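Local atomic coordinates of encapsulated ferritin-like protein (Haliangium ochraceum, PDB entry 5N5F), a protein that oxidises ferrous to ferric iron as a ferritin-like ferroxidase, packaged as cargo inside an encapsulin nanocompartment for iron storage. Residues Lys19-His22 against Arg23-Thr27. Numbering follows the deposited sequence.
Sequences KNMH and RALVT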
# COMPACT_ATOMS: atom_id res chain seq x y z
N LYS B 19 11.63 7.90 20.46
CA LYS B 19 11.71 8.36 19.08
C LYS B 19 13.06 8.02 18.46
O LYS B 19 13.14 7.64 17.29
CB LYS B 19 11.45 9.86 19.01
CG LYS B 19 10.05 10.25 19.48
CD LYS B 19 9.60 11.57 18.88
CE LYS B 19 10.29 12.76 19.54
NZ LYS B 19 9.54 13.23 20.73
N ASN B 20 14.15 8.14 19.24
CA ASN B 20 15.45 7.73 18.73
C ASN B 20 15.53 6.22 18.54
O ASN B 20 16.19 5.75 17.61
CB ASN B 20 16.56 8.22 19.66
CG ASN B 20 16.76 9.72 19.60
OD1 ASN B 20 16.71 10.31 18.52
ND2 ASN B 20 16.98 10.34 20.75
N MET B 21 14.88 5.46 19.42
CA MET B 21 14.80 4.02 19.22
C MET B 21 14.00 3.68 17.98
O MET B 21 14.31 2.72 17.26
CB MET B 21 14.18 3.36 20.45
CG MET B 21 14.34 1.86 20.51
SD MET B 21 16.06 1.30 20.57
CE MET B 21 16.74 2.33 21.87
N HIS B 22 12.94 4.45 17.70
CA HIS B 22 12.18 4.26 16.47
C HIS B 22 13.07 4.45 15.25
O HIS B 22 13.10 3.60 14.35
CB HIS B 22 10.99 5.22 16.45
CG HIS B 22 10.39 5.42 15.10
ND1 HIS B 22 9.68 4.42 14.45
CD2 HIS B 22 10.38 6.49 14.27
CE1 HIS B 22 9.27 4.87 13.28
NE2 HIS B 22 9.68 6.12 13.14
N ARG B 23 13.82 5.56 15.21
CA ARG B 23 14.70 5.81 14.08
C ARG B 23 15.69 4.67 13.89
O ARG B 23 15.97 4.25 12.76
CB ARG B 23 15.44 7.13 14.27
CG ARG B 23 14.52 8.34 14.31
CD ARG B 23 15.28 9.65 14.45
NE ARG B 23 14.37 10.80 14.43
CZ ARG B 23 13.88 11.41 15.50
NH1 ARG B 23 14.20 11.01 16.72
NH2 ARG B 23 13.05 12.43 15.35
N ALA B 24 16.23 4.13 14.99
CA ALA B 24 17.19 3.04 14.87
C ALA B 24 16.52 1.75 14.44
O ALA B 24 17.05 1.02 13.59
CB ALA B 24 17.93 2.85 16.19
N LEU B 25 15.34 1.45 14.99
CA LEU B 25 14.66 0.20 14.64
C LEU B 25 14.23 0.20 13.17
O LEU B 25 14.32 -0.83 12.50
CB LEU B 25 13.46 -0.02 15.57
CG LEU B 25 13.80 -0.49 16.98
CD1 LEU B 25 12.58 -0.44 17.91
CD2 LEU B 25 14.37 -1.90 16.94
N VAL B 26 13.75 1.33 12.65
CA VAL B 26 13.37 1.34 11.24
C VAL B 26 14.60 1.19 10.36
O VAL B 26 14.54 0.56 9.30
CB VAL B 26 12.57 2.61 10.89
CG1 VAL B 26 11.30 2.68 11.72
CG2 VAL B 26 13.41 3.87 11.07
N THR B 27 15.74 1.74 10.79
CA THR B 27 16.97 1.59 10.01
C THR B 27 17.43 0.14 10.01
O THR B 27 17.78 -0.41 8.95
CB THR B 27 18.06 2.51 10.57
OG1 THR B 27 17.60 3.87 10.54
CG2 THR B 27 19.34 2.40 9.74
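Two successive turns of helix 16-44 meet here, joined by i to i+4 backbone bonds and by side-chain pairs such as His22 with Val26. Arg23 N donates to Lys19 O at 3.0 Å, and Val26 N to His22 O at 2.9 Å. The Arg23 chain runs extended from CG to NE, with CG anti to its own carbonyl carbon (chi1 -63°), and this carries the guanidinium back past Lys19 O. There NH1 makes a weak, bent bond to Asn20 OD1, 3.2 Å long, with the amide and guanidinium planes 47° apart. The stronger partner of Arg23 is Glu9 of a fourth subunit, salt-bridged to NE, while Asn20 ND2 hydrogen-bonds to Ser46 OG of a second subunit. Helix 16-44 is the first of two long antiparallel helices in this N-terminal EncFtn domain, part of the ferritin-like superfamily, and this part of it is mostly buried in the ten-subunit ring. Val26 CG1 meets the His22 ring obliquely, in van der Waals contact with CE1 at 3.4 Å, and ND1 hydrogen-bonds to Asp36 OD2 of a third subunit. Replacing His22 by alanine is likely to leave that aspartate without this partner and to remove the ring's contact with Val26 CG1. On the flank facing helix 48-75, Met21 CG touches Leu25 CD1 at 3.9 Å, and both side chains pack on Ile72. Arg23 O takes two bonds from Thr27, from N at 3.2 Å and from OG1 at 2.8 Å, which arrive from opposite faces of the carbonyl plane. Glu31, probably an iron ligand as in related proteins, lies further along the helix.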